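Local coordinates for protein hypothetical methylmalonyl-CoA decarboxylase alpha subunit (Sulfolobus tokodaii, PDB 1X0U) that is of unknown function but carries a carboxyl transferase domain of the ClpP/crotonase clan and assembles as six chains, at residues N56-F61 and I115-E120; A62-T67 and G137-E142; D72-Y77 and T101-S106. One frame throughout, in Å; residues are numbered along the deposited sequence.

Contact 1 (N56-F61 and I115-E120)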
loop_
_atom_site.group_PDB
_atom_site.type_symbol
_atom_site.label_atom_id
_atom_site.label_comp_id
_atom_site.label_asym_id
_atom_site.label_seq_id
_atom_site.Cartn_x
_atom_site.Cartn_y
_atom_site.Cartn_z
ATOM N N ASN A 56 9.907 19.387 -29.729
ATOM C CA ASN A 56 11.151 18.778 -29.287
ATOM C C ASN A 56 11.220 17.356 -29.815
ATOM O O ASN A 56 10.572 16.441 -29.290
ATOM C CB ASN A 56 11.220 18.788 -27.765
ATOM C CG ASN A 56 10.872 20.139 -27.183
ATOM O OD1 ASN A 56 9.824 20.304 -26.546
ATOM N ND2 ASN A 56 11.741 21.120 -27.406
ATOM N N GLU A 57 12.024 17.174 -30.851
ATOM C CA GLU A 57 12.143 15.879 -31.493
ATOM C C GLU A 57 13.206 14.976 -30.882
ATOM O O GLU A 57 14.272 15.435 -30.487
ATOM C CB GLU A 57 12.402 16.097 -32.991
ATOM C CG GLU A 57 12.629 14.841 -33.814
ATOM C CD GLU A 57 12.517 15.109 -35.306
ATOM O OE1 GLU A 57 12.766 16.253 -35.726
ATOM O OE2 GLU A 57 12.185 14.178 -36.061
ATOM N N ILE A 58 12.890 13.688 -30.784
ATOM C CA ILE A 58 13.821 12.706 -30.249
ATOM C C ILE A 58 14.110 11.723 -31.379
ATOM O O ILE A 58 13.250 11.492 -32.235
ATOM C CB ILE A 58 13.220 11.919 -29.054
ATOM C CG1 ILE A 58 11.954 11.186 -29.492
ATOM C CG2 ILE A 58 12.922 12.853 -27.898
ATOM C CD1 ILE A 58 11.239 10.452 -28.358
ATOM N N MET A 59 15.314 11.152 -31.379
ATOM C CA MET A 59 15.726 10.184 -32.398
ATOM C C MET A 59 15.433 10.669 -33.805
ATOM O O MET A 59 14.909 9.927 -34.629
ATOM C CB MET A 59 15.027 8.844 -32.161
ATOM C CG MET A 59 15.517 8.106 -30.924
ATOM S SD MET A 59 14.307 6.924 -30.294
ATOM C CE MET A 59 14.656 5.444 -31.268
ATOM N N THR A 60 15.790 11.917 -34.078
ATOM C CA THR A 60 15.557 12.511 -35.389
ATOM C C THR A 60 16.393 11.925 -36.525
ATOM O O THR A 60 15.933 11.862 -37.665
ATOM C CB THR A 60 15.772 14.039 -35.341
ATOM O OG1 THR A 60 16.500 14.465 -36.501
ATOM C CG2 THR A 60 16.516 14.429 -34.090
ATOM N N PHE A 61 17.616 11.489 -36.231
ATOM C CA PHE A 61 18.460 10.920 -37.274
ATOM C C PHE A 61 18.410 9.397 -37.328
ATOM O O PHE A 61 18.952 8.792 -38.252
ATOM C CB PHE A 61 19.906 11.377 -37.097
ATOM C CG PHE A 61 20.138 12.824 -37.437
ATOM C CD1 PHE A 61 20.611 13.712 -36.474
ATOM C CD2 PHE A 61 19.923 13.293 -38.730
ATOM C CE1 PHE A 61 20.871 15.046 -36.794
ATOM C CE2 PHE A 61 20.183 14.627 -39.059
ATOM C CZ PHE A 61 20.659 15.503 -38.088
ATOM N N ILE A 115 8.230 5.438 -31.985
ATOM C CA ILE A 115 6.884 5.656 -31.485
ATOM C C ILE A 115 6.787 5.097 -30.060
ATOM O O ILE A 115 6.259 5.753 -29.166
ATOM C CB ILE A 115 5.834 4.970 -32.397
ATOM C CG1 ILE A 115 5.829 5.642 -33.770
ATOM C CG2 ILE A 115 4.440 5.061 -31.774
ATOM C CD1 ILE A 115 4.734 5.121 -34.704
ATOM N N VAL A 116 7.312 3.892 -29.862
ATOM C CA VAL A 116 7.300 3.224 -28.557
ATOM C C VAL A 116 7.995 4.103 -27.521
ATOM O O VAL A 116 7.508 4.257 -26.397
ATOM C CB VAL A 116 8.027 1.840 -28.631
ATOM C CG1 VAL A 116 8.304 1.290 -27.227
ATOM C CG2 VAL A 116 7.178 0.846 -29.410
ATOM N N ARG A 117 9.134 4.678 -27.908
ATOM C CA ARG A 117 9.907 5.539 -27.021
ATOM C C ARG A 117 9.115 6.783 -26.620
ATOM O O ARG A 117 9.234 7.260 -25.494
ATOM C CB ARG A 117 11.230 5.922 -27.699
ATOM C CG ARG A 117 11.937 7.149 -27.137
ATOM C CD ARG A 117 12.312 7.032 -25.671
ATOM N NE ARG A 117 13.320 6.013 -25.413
ATOM C CZ ARG A 117 13.982 5.902 -24.265
ATOM N NH1 ARG A 117 13.734 6.759 -23.282
ATOM N NH2 ARG A 117 14.884 4.933 -24.094
ATOM N N ALA A 118 8.307 7.303 -27.543
ATOM C CA ALA A 118 7.484 8.474 -27.259
ATOM C C ALA A 118 6.458 8.076 -26.210
ATOM O O ALA A 118 6.253 8.789 -25.233
ATOM C CB ALA A 118 6.779 8.951 -28.525
ATOM N N TYR A 119 5.813 6.931 -26.423
ATOM C CA TYR A 119 4.819 6.434 -25.481
ATOM C C TYR A 119 5.419 6.157 -24.108
ATOM O O TYR A 119 4.752 6.364 -23.094
ATOM C CB TYR A 119 4.167 5.152 -25.991
ATOM C CG TYR A 119 2.912 5.371 -26.796
ATOM C CD1 TYR A 119 2.942 5.341 -28.186
ATOM C CD2 TYR A 119 1.685 5.597 -26.166
ATOM C CE1 TYR A 119 1.782 5.525 -28.937
ATOM C CE2 TYR A 119 0.517 5.784 -26.908
ATOM C CZ TYR A 119 0.573 5.744 -28.295
ATOM O OH TYR A 119 -0.568 5.900 -29.049
ATOM N N GLU A 120 6.666 5.681 -24.068
ATOM C CA GLU A 120 7.309 5.387 -22.784
ATOM C C GLU A 120 7.552 6.682 -22.027
ATOM O O GLU A 120 7.437 6.732 -20.814
ATOM C CB GLU A 120 8.656 4.672 -22.971
ATOM C CG GLU A 120 8.608 3.275 -23.593
ATOM C CD GLU A 120 10.002 2.641 -23.672
ATOM O OE1 GLU A 120 10.989 3.393 -23.829
ATOM O OE2 GLU A 120 10.112 1.402 -23.587
#

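Contact 2 (A62-T67 and G137-E142)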
loop_
_atom_site.group_PDB
_atom_site.type_symbol
_atom_site.label_atom_id
_atom_site.label_comp_id
_atom_site.label_asym_id
_atom_site.label_seq_id
_atom_site.Cartn_x
_atom_site.Cartn_y
_atom_site.Cartn_z
ATOM N N ALA A 62 17.748 8.777 -36.355
ATOM C CA ALA A 62 17.652 7.319 -36.305
ATOM C C ALA A 62 17.206 6.720 -37.635
ATOM O O ALA A 62 16.191 7.122 -38.188
ATOM C CB ALA A 62 16.697 6.898 -35.200
ATOM N N THR A 63 17.967 5.752 -38.136
ATOM C CA THR A 63 17.655 5.106 -39.414
ATOM C C THR A 63 17.344 3.621 -39.282
ATOM O O THR A 63 17.444 3.038 -38.202
ATOM C CB THR A 63 18.831 5.237 -40.417
ATOM O OG1 THR A 63 20.060 4.933 -39.747
ATOM C CG2 THR A 63 18.906 6.638 -40.992
ATOM N N THR A 64 16.963 3.011 -40.399
ATOM C CA THR A 64 16.666 1.585 -40.411
ATOM C C THR A 64 17.982 0.821 -40.386
ATOM O O THR A 64 19.010 1.333 -40.821
ATOM C CB THR A 64 15.897 1.170 -41.669
ATOM O OG1 THR A 64 15.736 -0.253 -41.667
ATOM C CG2 THR A 64 16.653 1.594 -42.929
ATOM N N ARG A 65 17.939 -0.402 -39.869
ATOM C CA ARG A 65 19.119 -1.252 -39.782
ATOM C C ARG A 65 18.956 -2.464 -40.685
ATOM O O ARG A 65 19.853 -3.307 -40.772
ATOM C CB ARG A 65 19.325 -1.727 -38.347
ATOM C CG ARG A 65 19.475 -0.605 -37.345
ATOM C CD ARG A 65 19.607 -1.166 -35.962
ATOM N NE ARG A 65 19.661 -0.135 -34.934
ATOM C CZ ARG A 65 19.886 -0.392 -33.650
ATOM N NH1 ARG A 65 20.077 -1.641 -33.253
ATOM N NH2 ARG A 65 19.918 0.593 -32.763
ATOM N N ALA A 66 17.802 -2.564 -41.337
ATOM C CA ALA A 66 17.536 -3.681 -42.234
ATOM C C ALA A 66 18.497 -3.583 -43.411
ATOM O O ALA A 66 18.959 -2.494 -43.747
ATOM C CB ALA A 66 16.097 -3.632 -42.728
ATOM N N THR A 67 18.794 -4.715 -44.037
ATOM C CA THR A 67 19.715 -4.721 -45.167
ATOM C C THR A 67 19.079 -5.333 -46.411
ATOM O O THR A 67 19.532 -5.095 -47.534
ATOM C CB THR A 67 20.986 -5.527 -44.843
ATOM O OG1 THR A 67 20.923 -6.794 -45.511
ATOM C CG2 THR A 67 21.100 -5.767 -43.337
ATOM N N GLY A 137 1.140 0.931 -44.111
ATOM C CA GLY A 137 1.133 -0.300 -43.340
ATOM C C GLY A 137 2.508 -0.802 -42.955
ATOM O O GLY A 137 3.454 -0.025 -42.831
ATOM N N ALA A 138 2.628 -2.111 -42.769
ATOM C CA ALA A 138 3.906 -2.702 -42.384
ATOM C C ALA A 138 4.940 -2.517 -43.485
ATOM O O ALA A 138 4.590 -2.401 -44.660
ATOM C CB ALA A 138 3.727 -4.179 -42.094
ATOM N N ARG A 139 6.212 -2.464 -43.114
ATOM C CA ARG A 139 7.240 -2.345 -44.131
ATOM C C ARG A 139 7.521 -3.793 -44.521
ATOM O O ARG A 139 8.213 -4.517 -43.803
ATOM C CB ARG A 139 8.503 -1.674 -43.583
ATOM C CG ARG A 139 9.494 -1.303 -44.693
ATOM C CD ARG A 139 10.593 -0.402 -44.200
ATOM N NE ARG A 139 10.104 0.919 -43.822
ATOM C CZ ARG A 139 10.798 1.768 -43.073
ATOM N NH1 ARG A 139 11.996 1.420 -42.633
ATOM N NH2 ARG A 139 10.298 2.955 -42.758
ATOM N N ILE A 140 6.945 -4.219 -45.642
ATOM C CA ILE A 140 7.111 -5.586 -46.102
ATOM C C ILE A 140 8.590 -5.970 -46.173
ATOM O O ILE A 140 8.954 -7.079 -45.795
ATOM C CB ILE A 140 6.415 -5.802 -47.480
ATOM C CG1 ILE A 140 4.916 -5.503 -47.359
ATOM C CG2 ILE A 140 6.545 -7.263 -47.924
ATOM C CD1 ILE A 140 4.593 -4.067 -47.051
ATOM N N GLN A 141 9.434 -5.040 -46.615
ATOM C CA GLN A 141 10.878 -5.278 -46.727
ATOM C C GLN A 141 11.555 -5.774 -45.439
ATOM O O GLN A 141 12.598 -6.440 -45.494
ATOM C CB GLN A 141 11.594 -4.010 -47.211
ATOM C CG GLN A 141 11.130 -3.485 -48.567
ATOM C CD GLN A 141 10.094 -2.365 -48.451
ATOM O OE1 GLN A 141 9.057 -2.518 -47.803
ATOM N NE2 GLN A 141 10.377 -1.236 -49.088
ATOM N N GLU A 142 10.969 -5.459 -44.286
ATOM C CA GLU A 142 11.542 -5.882 -43.009
ATOM C C GLU A 142 10.896 -7.132 -42.421
ATOM O O GLU A 142 11.198 -7.540 -41.304
ATOM C CB GLU A 142 11.501 -4.720 -42.011
ATOM C CG GLU A 142 12.520 -3.632 -42.344
ATOM C CD GLU A 142 12.580 -2.524 -41.316
ATOM O OE1 GLU A 142 12.585 -2.827 -40.102
ATOM O OE2 GLU A 142 12.642 -1.347 -41.721
HETATM O O HOH W 1 13.572 0.103 -39.520
#

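Contact 3 (D72-Y77 and T101-S106)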
loop_
_atom_site.group_PDB
_atom_site.type_symbol
_atom_site.label_atom_id
_atom_site.label_comp_id
_atom_site.label_asym_id
_atom_site.label_seq_id
_atom_site.Cartn_x
_atom_site.Cartn_y
_atom_site.Cartn_z
ATOM N N ASP A 72 19.479 -1.200 -47.313
ATOM C CA ASP A 72 20.828 -0.773 -46.949
ATOM C C ASP A 72 21.199 0.500 -47.711
ATOM O O ASP A 72 22.164 1.186 -47.364
ATOM C CB ASP A 72 21.847 -1.874 -47.261
ATOM C CG ASP A 72 21.793 -2.331 -48.707
ATOM O OD1 ASP A 72 22.616 -3.191 -49.090
ATOM O OD2 ASP A 72 20.931 -1.837 -49.463
ATOM N N LYS A 73 20.425 0.803 -48.751
ATOM C CA LYS A 73 20.646 1.987 -49.569
ATOM C C LYS A 73 19.663 3.096 -49.178
ATOM O O LYS A 73 20.035 4.274 -49.091
ATOM C CB LYS A 73 20.456 1.632 -51.047
ATOM C CG LYS A 73 21.146 0.345 -51.464
ATOM C CD LYS A 73 22.663 0.451 -51.356
ATOM C CE LYS A 73 23.308 -0.929 -51.250
ATOM N NZ LYS A 73 22.786 -1.897 -52.259
ATOM N N GLN A 74 18.408 2.703 -48.951
ATOM C CA GLN A 74 17.337 3.631 -48.571
ATOM C C GLN A 74 17.347 4.036 -47.095
ATOM O O GLN A 74 16.401 3.739 -46.353
ATOM C CB GLN A 74 15.967 3.027 -48.905
ATOM C CG GLN A 74 15.563 3.133 -50.367
ATOM C CD GLN A 74 15.367 4.568 -50.816
ATOM O OE1 GLN A 74 16.308 5.365 -50.826
ATOM N NE2 GLN A 74 14.134 4.910 -51.184
ATOM N N ARG A 75 18.403 4.722 -46.667
ATOM C CA ARG A 75 18.478 5.150 -45.277
ATOM C C ARG A 75 17.994 6.587 -45.069
ATOM O O ARG A 75 18.785 7.535 -45.089
ATOM C CB ARG A 75 19.904 4.991 -44.738
ATOM C CG ARG A 75 20.138 3.678 -43.994
ATOM C CD ARG A 75 20.038 2.491 -44.924
ATOM N NE ARG A 75 19.949 1.207 -44.223
ATOM C CZ ARG A 75 20.861 0.732 -43.376
ATOM N NH1 ARG A 75 20.678 -0.449 -42.801
ATOM N NH2 ARG A 75 21.950 1.434 -43.095
ATOM N N PHE A 76 16.689 6.736 -44.872
ATOM C CA PHE A 76 16.098 8.046 -44.640
ATOM C C PHE A 76 16.197 8.377 -43.158
ATOM O O PHE A 76 15.787 7.582 -42.321
ATOM C CB PHE A 76 14.624 8.036 -45.039
ATOM C CG PHE A 76 14.387 7.967 -46.517
ATOM C CD1 PHE A 76 14.486 9.109 -47.302
ATOM C CD2 PHE A 76 14.024 6.764 -47.119
ATOM C CE1 PHE A 76 14.219 9.059 -48.671
ATOM C CE2 PHE A 76 13.755 6.702 -48.487
ATOM C CZ PHE A 76 13.851 7.852 -49.264
ATOM N N TYR A 77 16.744 9.538 -42.824
ATOM C CA TYR A 77 16.848 9.932 -41.417
ATOM C C TYR A 77 15.459 9.958 -40.777
ATOM O O TYR A 77 14.529 10.542 -41.335
ATOM C CB TYR A 77 17.467 11.321 -41.287
ATOM C CG TYR A 77 18.950 11.382 -41.566
ATOM C CD1 TYR A 77 19.845 10.576 -40.862
ATOM C CD2 TYR A 77 19.465 12.288 -42.494
ATOM C CE1 TYR A 77 21.221 10.673 -41.072
ATOM C CE2 TYR A 77 20.827 12.396 -42.712
ATOM C CZ TYR A 77 21.703 11.590 -42.000
ATOM O OH TYR A 77 23.054 11.708 -42.227
ATOM N N THR A 101 5.975 10.269 -47.213
ATOM C CA THR A 101 6.972 10.381 -48.277
ATOM C C THR A 101 8.173 9.474 -48.050
ATOM O O THR A 101 9.017 9.322 -48.931
ATOM C CB THR A 101 7.496 11.825 -48.434
ATOM O OG1 THR A 101 8.364 12.145 -47.340
ATOM C CG2 THR A 101 6.333 12.813 -48.471
ATOM N N VAL A 102 8.260 8.882 -46.866
ATOM C CA VAL A 102 9.366 7.986 -46.565
ATOM C C VAL A 102 8.852 6.555 -46.625
ATOM O O VAL A 102 8.310 6.034 -45.653
ATOM C CB VAL A 102 9.966 8.285 -45.161
ATOM C CG1 VAL A 102 11.035 7.264 -44.808
ATOM C CG2 VAL A 102 10.563 9.683 -45.147
ATOM N N LEU A 103 9.011 5.930 -47.786
ATOM C CA LEU A 103 8.566 4.555 -47.990
ATOM C C LEU A 103 7.094 4.407 -47.584
ATOM O O LEU A 103 6.738 3.582 -46.732
ATOM C CB LEU A 103 9.455 3.597 -47.179
ATOM C CG LEU A 103 10.963 3.678 -47.475
ATOM C CD1 LEU A 103 11.769 2.842 -46.470
ATOM C CD2 LEU A 103 11.223 3.193 -48.897
ATOM N N GLY A 104 6.244 5.218 -48.206
ATOM C CA GLY A 104 4.820 5.187 -47.913
ATOM C C GLY A 104 4.489 5.186 -46.429
ATOM O O GLY A 104 3.487 4.610 -46.024
ATOM N N GLY A 105 5.329 5.832 -45.623
ATOM C CA GLY A 105 5.109 5.873 -44.185
ATOM C C GLY A 105 5.051 4.499 -43.533
ATOM O O GLY A 105 4.590 4.373 -42.405
ATOM N N SER A 106 5.528 3.472 -44.231
ATOM C CA SER A 106 5.515 2.105 -43.715
ATOM C C SER A 106 6.125 1.991 -42.317
ATOM O O SER A 106 6.993 2.777 -41.939
ATOM C CB SER A 106 6.239 1.165 -44.684
ATOM O OG SER A 106 7.580 1.565 -44.896
#

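Contact 1 (N56-F61 and I115-E120)
Ile-58 and Met-59 reach across to the aliphatic root of Arg-117 on helix 109-125. In this crotonase-like fold the chain here leaves strand 56-57, which is outermost in its mixed sheet within this chain, and passes a helix packed beside that sheet. The closest approach is Ile-58 CD1 to Arg-117 CG, 3.6 Å. Ile-58 CG1 is wedged between N and C (chi1 59°), and the branch then runs straight out, which carries CD1 to the helix. CD1 also lies over the backbone at Ala-118, 4.4 Å from its N. Met-59 comes in with its sulfur, and SD is 4.0 Å from Arg-117 CG. Both side chains cross the arginine at about a right angle, and the atoms they meet are CB and CG.

Other parts of the fold pack against both sides. Ile-58 makes backbone hydrogen bonds with Thr-83 and its side chain also rests on Trp-85. On the helix, Val-116 and Tyr-119 turn to helix 144-160 and Ile-115 packs on Val-81. A second subunit closes over the loop, with its Asp-486 on Ile-58 and its Lys-420 on Met-59. Arg-117 bends at chi2 and chi3, which turns its head along the outside of the helix toward Glu-120. There Glu-120 OE1 lies over one guanidinium face, 3.8 Å from Arg-117 NE, a long charge pairing with no N-H aimed at the oxygen.

Contact 2 (A62-T67 and G137-E142)
Ala-66 and Glu-142 make the close apolar touch, with Ala-66 CB 3.6 Å from Glu-142 CG. Beside it, Thr-64 meets the carboxylate at the end of the same glutamate. Thr-64 OG1 is 3.3 Å from Glu-142 OE2, and water 1 joins the two more clearly. The water accepts from Thr-64 OG1 and donates to Glu-142 OE2 at 2.8 Å. With chi1 at 175° the hydroxyl of Thr-64 turns opposite N, and OG1 also accepts from Ala-66 N at 3.1 Å. This is an ST turn, and it sets the threonine hydroxyl and the alanine methyl side by side against Glu-142.

The segment 137-142 is the turn between strand 129-133 and helix 144-160 of the crotonase-like fold, and it closes with a short 3-10 segment. Within it Arg-139 NH1 bridges to Glu-142 OE2 at 3.0 Å, the oxygen lying 32° out of the guanidinium plane. Arg-139 also pairs with Asp-79, and Glu-142 OE1 accepts a hydrogen bond from the backbone N of Glu-109.

The touch between Thr-64 and Arg-139 is looser, although the arginine itself is well held. Thr-64 CB only skirts the guanidinium edge, 4.0 Å from Arg-139 NH1. Glu-142 is buried, while Ala-66 stays partly exposed on the more open side.

Contact 3 (D72-Y77 and T101-S106)
Phe-76 lies against Val-102 and Leu-103. Phe-76 CB already points to the other loop. The ring leans to the N side of its CA (chi1 -71°), and this swing lets CG and CD2 also meet the valine. Val-102 answers with one methyl, CG1, which stands opposite its own backbone N (chi1 175°). Val-102 CG1 comes to 3.7 Å from Phe-76 CB and 3.8 Å from Phe-76 CD2. The two side chains run side by side in opposite senses. Leu-103 meets the ring farther out, with its CG 4.2 Å from Phe-76 CE2. Both aliphatic groups approach the ring obliquely.

Gln-74 sits at the centre of an inverse gamma turn. Its NE2 ends 4.1 Å from Leu-103 CD2, a loose touch.

The partner loop follows strand 91-98 and leads to helix 109-125 in the crotonase-like fold. It is tightly turned. Gly-105 N bonds to Val-102 O, and Leu-103 O accepts from both Ser-106 N and Ser-106 OG, the latter at 2.9 Å in the carbonyl plane. Leu-103 also packs on Arg-139, and Ser-106 OG is hydrogen-bonded to Arg-139 NE.

Across the two loops the contact is chiefly apolar. Its fit therefore depends on side-chain shape, while the polar bonds described here lie within loop 101-106 or run from it to Arg-139.

Overall arrangement
From the N terminus, the chain passes helix 8-23 and enters contact 1 at strand 56-57. Its next residues, 62-67, belong to contact 2, and 72-77 to contact 3. Contact 3 closes first, at 101-106, after the strand pair 81-88 and 91-98. Contact 1 closes on helix 109-125, and contact 2 closes last, at 137-142. Contact 3 is nested in both other loops, while contacts 1 and 2 cross. Centres of contacts 2 and 3 are about 8 Å apart, and Arg-75 to Ala-66 O links them. Phe-61 and Tyr-77 pair edge-to-face between contacts 1 and 3. The three tie the connection between strands 56-57 and 81-88 to helix 109-125, the loop before it and that after strand 129-133.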